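Local coordinates for protein 2-C-methyl-D-erythritol 4-phosphate cytidylyltransferase (Thermus thermophilus HB8, PDB 2PX7) that probably catalyses the transfer of a cytidylyl group from CTP to 2-C-methyl-D-erythritol 4-phosphate in isoprenoid biosynthesis, releasing diphosphate, at residues R116-R121 with T214-T219; L47-R52 with V225-L230. One frame throughout, in Å; residues are numbered along the deposited sequence.

In the fold
Along the chain the segments come in the order 47-52, 116-121, 214-219, 225-230, so the two segments of contact 1 fall between those of contact 2. The contact centres lie about 11 Å apart. Contact 1 joins two loops that follow strands 108-111 and 207-210, which run the same way in the mixed sheet but are not neighbours. Contact 2 sets a loop before helix 54-61 against helix 221-231. The two contacts meet at Ala-227 and Leu-230 of that helix: Ala-227 CB lies 3.5 Å from Ile-218 CD1, and Leu-230 CD2 3.5 Å from Phe-118 CD2. Helix 221-231 follows the loop carrying Lys-217, predicted to position the substrate, and both pack on the second subunit.

Contact 1: R116-R121 with T214-T219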
loop_
_atom_site.group_PDB
_atom_site.type_symbol
_atom_site.label_atom_id
_atom_site.label_comp_id
_atom_site.label_asym_id
_atom_site.label_seq_id
_atom_site.Cartn_x
_atom_site.Cartn_y
_atom_site.Cartn_z
ATOM N N ARG A 116 3.642 -3.988 -12.185
ATOM C CA ARG A 116 2.222 -3.922 -11.780
ATOM C C ARG A 116 1.368 -4.819 -12.697
ATOM O O ARG A 116 0.712 -4.325 -13.591
ATOM C CB ARG A 116 1.703 -2.460 -11.790
ATOM C CG ARG A 116 2.482 -1.488 -10.875
ATOM C CD ARG A 116 2.115 0.039 -11.064
ATOM N NE ARG A 116 2.328 0.752 -9.804
ATOM C CZ ARG A 116 3.333 1.572 -9.546
ATOM N NH1 ARG A 116 4.234 1.850 -10.494
ATOM N NH2 ARG A 116 3.455 2.125 -8.341
ATOM N N PRO A 117 1.400 -6.154 -12.494
ATOM C CA PRO A 117 0.686 -7.070 -13.408
ATOM C C PRO A 117 -0.844 -7.083 -13.324
ATOM O O PRO A 117 -1.505 -7.374 -14.328
ATOM C CB PRO A 117 1.250 -8.439 -13.034
ATOM C CG PRO A 117 1.652 -8.300 -11.586
ATOM C CD PRO A 117 2.130 -6.888 -11.434
ATOM N N PHE A 118 -1.411 -6.760 -12.162
ATOM C CA PHE A 118 -2.854 -6.928 -11.951
ATOM C C PHE A 118 -3.596 -5.610 -12.100
ATOM O O PHE A 118 -4.183 -5.071 -11.163
ATOM C CB PHE A 118 -3.142 -7.631 -10.613
ATOM C CG PHE A 118 -2.336 -8.896 -10.410
ATOM C CD1 PHE A 118 -2.388 -9.926 -11.346
ATOM C CD2 PHE A 118 -1.529 -9.052 -9.292
ATOM C CE1 PHE A 118 -1.643 -11.085 -11.177
ATOM C CE2 PHE A 118 -0.786 -10.217 -9.105
ATOM C CZ PHE A 118 -0.839 -11.234 -10.052
ATOM N N VAL A 119 -3.537 -5.075 -13.309
ATOM C CA VAL A 119 -4.255 -3.859 -13.627
ATOM C C VAL A 119 -5.488 -4.297 -14.392
ATOM O O VAL A 119 -5.392 -5.083 -15.336
ATOM C CB VAL A 119 -3.371 -2.795 -14.375
ATOM C CG1 VAL A 119 -2.228 -2.364 -13.486
ATOM C CG2 VAL A 119 -2.796 -3.337 -15.644
ATOM N N SER A 120 -6.643 -3.816 -13.946
ATOM C CA SER A 120 -7.924 -4.243 -14.485
ATOM C C SER A 120 -8.272 -3.428 -15.708
ATOM O O SER A 120 -7.713 -2.344 -15.927
ATOM C CB SER A 120 -9.031 -4.084 -13.430
ATOM O OG SER A 120 -9.230 -2.721 -13.078
ATOM N N ARG A 121 -9.206 -3.949 -16.494
ATOM C CA ARG A 121 -9.723 -3.247 -17.655
ATOM C C ARG A 121 -10.383 -1.944 -17.222
ATOM O O ARG A 121 -10.307 -0.937 -17.927
ATOM C CB ARG A 121 -10.710 -4.127 -18.440
ATOM C CG ARG A 121 -10.642 -3.893 -19.947
ATOM C CD ARG A 121 -12.031 -3.904 -20.606
ATOM N NE ARG A 121 -12.297 -2.667 -21.359
ATOM C CZ ARG A 121 -11.821 -2.381 -22.577
ATOM N NH1 ARG A 121 -11.023 -3.234 -23.218
ATOM N NH2 ARG A 121 -12.139 -1.224 -23.159
ATOM N N THR A 214 -5.245 -3.643 -6.377
ATOM C CA THR A 214 -4.671 -4.795 -7.064
ATOM C C THR A 214 -3.509 -4.409 -7.979
ATOM O O THR A 214 -2.687 -5.257 -8.309
ATOM C CB THR A 214 -5.727 -5.518 -7.893
ATOM O OG1 THR A 214 -6.397 -4.556 -8.716
ATOM C CG2 THR A 214 -6.752 -6.202 -6.970
ATOM N N ALA A 215 -3.446 -3.138 -8.378
ATOM C CA ALA A 215 -2.368 -2.636 -9.223
ATOM C C ALA A 215 -1.084 -2.295 -8.451
ATOM O O ALA A 215 -0.381 -1.348 -8.803
ATOM C CB ALA A 215 -2.838 -1.445 -10.019
ATOM N N PHE A 216 -0.764 -3.087 -7.431
ATOM C CA PHE A 216 0.428 -2.848 -6.630
ATOM C C PHE A 216 1.680 -3.245 -7.403
ATOM O O PHE A 216 1.634 -4.070 -8.327
ATOM C CB PHE A 216 0.360 -3.558 -5.261
ATOM C CG PHE A 216 0.242 -5.068 -5.349
ATOM C CD1 PHE A 216 1.372 -5.869 -5.378
ATOM C CD2 PHE A 216 -0.999 -5.676 -5.397
ATOM C CE1 PHE A 216 1.262 -7.271 -5.462
ATOM C CE2 PHE A 216 -1.115 -7.066 -5.493
ATOM C CZ PHE A 216 0.019 -7.855 -5.522
ATOM N N LYS A 217 2.795 -2.637 -7.026
ATOM C CA LYS A 217 4.066 -2.881 -7.686
ATOM C C LYS A 217 4.750 -4.040 -6.971
ATOM O O LYS A 217 4.791 -4.066 -5.751
ATOM C CB LYS A 217 4.939 -1.614 -7.644
ATOM C CG LYS A 217 6.263 -1.726 -8.383
ATOM C CD LYS A 217 7.055 -0.408 -8.410
ATOM C CE LYS A 217 8.043 -0.414 -9.602
ATOM N NZ LYS A 217 9.176 0.573 -9.472
ATOM N N ILE A 218 5.266 -5.007 -7.731
ATOM C CA ILE A 218 6.067 -6.083 -7.141
ATOM C C ILE A 218 7.506 -5.611 -7.025
ATOM O O ILE A 218 8.233 -5.500 -8.029
ATOM C CB ILE A 218 5.988 -7.401 -7.937
ATOM C CG1 ILE A 218 4.540 -7.882 -8.017
ATOM C CG2 ILE A 218 6.916 -8.458 -7.301
ATOM C CD1 ILE A 218 4.312 -9.059 -8.963
ATOM N N THR A 219 7.903 -5.291 -5.799
ATOM C CA THR A 219 9.234 -4.778 -5.529
ATOM C C THR A 219 10.043 -5.738 -4.661
ATOM O O THR A 219 11.171 -6.096 -5.005
ATOM C CB THR A 219 9.150 -3.430 -4.828
ATOM O OG1 THR A 219 8.362 -2.536 -5.623
ATOM C CG2 THR A 219 10.546 -2.840 -4.628
HETATM O O HOH W 1 -0.354 -5.426 -9.692
#
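Arg-116 lies along the backbone of Ala-215, Phe-216 and Lys-217. Its CG is anti to the carbonyl carbon (chi1 -58°), and the chain then runs extended past Ala-215 O, which is 3.5 Å from CG and at the edge of the guanidinium, in its plane. Lys-217 CB covers one face of that group, off towards the rim, 4.0 Å from Arg-116 CZ. The charged end is gripped from outside the two segments: NH1 makes a salt bridge to Asp-113, and NH2 one to Asp-145 of the second subunit. Arg-116 CA also points a C-H at Phe-216 O, 3.5 Å away.

The loops follow strands 108-111 and 207-210, which run the same way in the alpha/beta sheet but are not neighbours. The 214-219 loop carries Lys-217, predicted to position the methylerythritol phosphate for attack. No direct backbone hydrogen bond joins these segments. Instead a water accepts from Phe-118 N at 3.0 Å and donates to Thr-214 O at 2.7 Å and to Phe-216 O at 2.8 Å. Thr-214 OG1 donates a weak hydrogen bond, 3.3 Å, to Phe-118 O.

The Phe-118 ring has Pro-117 CG over the centre of one face. Its edge faces Phe-216 CZ and Thr-214 O. Trp-57 of helix 54-61 meets the ring edge-to-face. Ala-215 CB packs 3.6 Å from Val-119 CG1, and both residues are buried. Ile-218 crosses Pro-117 at about a right angle, its CD1 against the proline ring.

Contact 2: L47-R52 with V225-L230; sequences LQVGGR and VLAEAL
A type I' beta turn with Gly-50 and Gly-51 at its centre, and hairpin-like pairing of Val-49 and Arg-52, packs its Val-49 side against helix 221-231. The turn's own bond, Arg-52 N to Val-49 O, is weak. The reverse bond, Val-49 N to Arg-52 O, is 2.9 Å. Both glycines have positive phi, 83° at Gly-51.

Val-49 carries the apolar part of the contact. Its CG1 is anti to the backbone N (chi1 -180°) and meets Ala-227 CB at 3.7 Å. Ala-227 points its CB at the turn. One residue on, the Glu-228 chain swings round about its CB-CG bond (chi2 113°), which brings the carboxylate alongside the turn backbone. Its OE2 stands 3.8 Å from Gly-50 N, and no hydrogen bond spans the two segments.

Other residues complete the setting. Val-49 O accepts a hydrogen bond from Trp-57 NE1, and Leu-54 and Leu-224 also pack on the Val-49 side chain. On the helix, Leu-226 and Leu-230 pack against the second subunit. The arrangement is that of a type I' turn with hairpin-like pairing, leading into helix 54-61 and docked on the C-terminal helix of an IspD-type nucleotidyltransferase fold.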
loop_
_atom_site.group_PDB
_atom_site.type_symbol
_atom_site.label_atom_id
_atom_site.label_comp_id
_atom_site.label_asym_id
_atom_site.label_seq_id
_atom_site.Cartn_x
_atom_site.Cartn_y
_atom_site.Cartn_z
ATOM N N LEU A 47 10.213 -12.229 -14.887
ATOM C CA LEU A 47 9.891 -12.817 -13.580
ATOM C C LEU A 47 8.539 -13.528 -13.653
ATOM O O LEU A 47 7.531 -12.925 -14.038
ATOM C CB LEU A 47 9.896 -11.754 -12.473
ATOM C CG LEU A 47 9.598 -12.205 -11.032
ATOM C CD1 LEU A 47 10.814 -12.839 -10.362
ATOM C CD2 LEU A 47 9.090 -11.036 -10.204
ATOM N N GLN A 48 8.533 -14.813 -13.298
ATOM C CA GLN A 48 7.312 -15.616 -13.291
ATOM C C GLN A 48 6.436 -15.290 -12.086
ATOM O O GLN A 48 6.916 -15.209 -10.958
ATOM C CB GLN A 48 7.632 -17.122 -13.298
ATOM C CG GLN A 48 7.833 -17.728 -14.683
ATOM C CD GLN A 48 6.537 -18.144 -15.357
ATOM O OE1 GLN A 48 5.584 -18.571 -14.703
ATOM N NE2 GLN A 48 6.499 -18.030 -16.681
ATOM N N VAL A 49 5.149 -15.112 -12.350
ATOM C CA VAL A 49 4.152 -14.905 -11.312
ATOM C C VAL A 49 2.953 -15.758 -11.709
ATOM O O VAL A 49 2.172 -15.381 -12.590
ATOM C CB VAL A 49 3.735 -13.396 -11.178
ATOM C CG1 VAL A 49 2.692 -13.209 -10.084
ATOM C CG2 VAL A 49 4.947 -12.502 -10.903
ATOM N N GLY A 50 2.850 -16.931 -11.084
ATOM C CA GLY A 50 1.705 -17.837 -11.245
ATOM C C GLY A 50 1.345 -18.292 -12.651
ATOM O O GLY A 50 0.166 -18.244 -13.045
ATOM N N GLY A 51 2.338 -18.739 -13.412
ATOM C CA GLY A 51 2.069 -19.268 -14.752
ATOM C C GLY A 51 1.942 -18.237 -15.867
ATOM O O GLY A 51 1.309 -18.499 -16.907
ATOM N N ARG A 52 2.529 -17.060 -15.634
ATOM C CA ARG A 52 2.714 -16.014 -16.643
ATOM C C ARG A 52 3.871 -15.150 -16.157
ATOM O O ARG A 52 3.983 -14.889 -14.955
ATOM C CB ARG A 52 1.464 -15.146 -16.784
ATOM C CG ARG A 52 0.473 -15.591 -17.829
ATOM C CD ARG A 52 -0.815 -14.831 -17.676
ATOM N NE ARG A 52 -1.641 -14.929 -18.870
ATOM C CZ ARG A 52 -2.742 -14.216 -19.088
ATOM N NH1 ARG A 52 -3.161 -13.336 -18.186
ATOM N NH2 ARG A 52 -3.425 -14.376 -20.215
ATOM N N VAL A 225 5.198 -13.017 -3.235
ATOM C CA VAL A 225 4.350 -14.023 -2.586
ATOM C C VAL A 225 2.867 -13.632 -2.624
ATOM O O VAL A 225 2.029 -14.427 -3.039
ATOM C CB VAL A 225 4.827 -14.320 -1.143
ATOM C CG1 VAL A 225 3.897 -15.321 -0.441
ATOM C CG2 VAL A 225 6.271 -14.829 -1.161
ATOM N N LEU A 226 2.538 -12.407 -2.221
ATOM C CA LEU A 226 1.156 -11.916 -2.341
ATOM C C LEU A 226 0.627 -11.914 -3.803
ATOM O O LEU A 226 -0.569 -12.132 -4.052
ATOM C CB LEU A 226 1.046 -10.523 -1.713
ATOM C CG LEU A 226 -0.279 -9.752 -1.734
ATOM C CD1 LEU A 226 -1.319 -10.428 -0.849
ATOM C CD2 LEU A 226 -0.061 -8.315 -1.288
ATOM N N ALA A 227 1.519 -11.647 -4.758
ATOM C CA ALA A 227 1.166 -11.665 -6.184
ATOM C C ALA A 227 0.744 -13.072 -6.674
ATOM O O ALA A 227 -0.214 -13.214 -7.438
ATOM C CB ALA A 227 2.306 -11.109 -7.013
ATOM N N GLU A 228 1.445 -14.102 -6.206
ATOM C CA GLU A 228 1.043 -15.499 -6.456
ATOM C C GLU A 228 -0.367 -15.879 -5.959
ATOM O O GLU A 228 -1.019 -16.749 -6.544
ATOM C CB GLU A 228 2.078 -16.474 -5.905
ATOM C CG GLU A 228 2.944 -17.125 -6.981
ATOM C CD GLU A 228 4.407 -16.709 -6.929
ATOM O OE1 GLU A 228 4.887 -16.342 -5.834
ATOM O OE2 GLU A 228 5.085 -16.782 -7.986
ATOM N N ALA A 229 -0.844 -15.224 -4.901
ATOM C CA ALA A 229 -2.203 -15.455 -4.414
ATOM C C ALA A 229 -3.268 -14.909 -5.374
ATOM O O ALA A 229 -4.215 -15.619 -5.739
ATOM C CB ALA A 229 -2.388 -14.867 -3.006
ATOM N N LEU A 230 -3.110 -13.653 -5.787
ATOM C CA LEU A 230 -4.060 -13.029 -6.703
ATOM C C LEU A 230 -4.050 -13.661 -8.107
ATOM O O LEU A 230 -5.071 -13.651 -8.802
ATOM C CB LEU A 230 -3.813 -11.517 -6.772
ATOM C CG LEU A 230 -4.793 -10.594 -7.506
ATOM C CD1 LEU A 230 -6.239 -10.777 -7.046
ATOM C CD2 LEU A 230 -4.361 -9.167 -7.289
#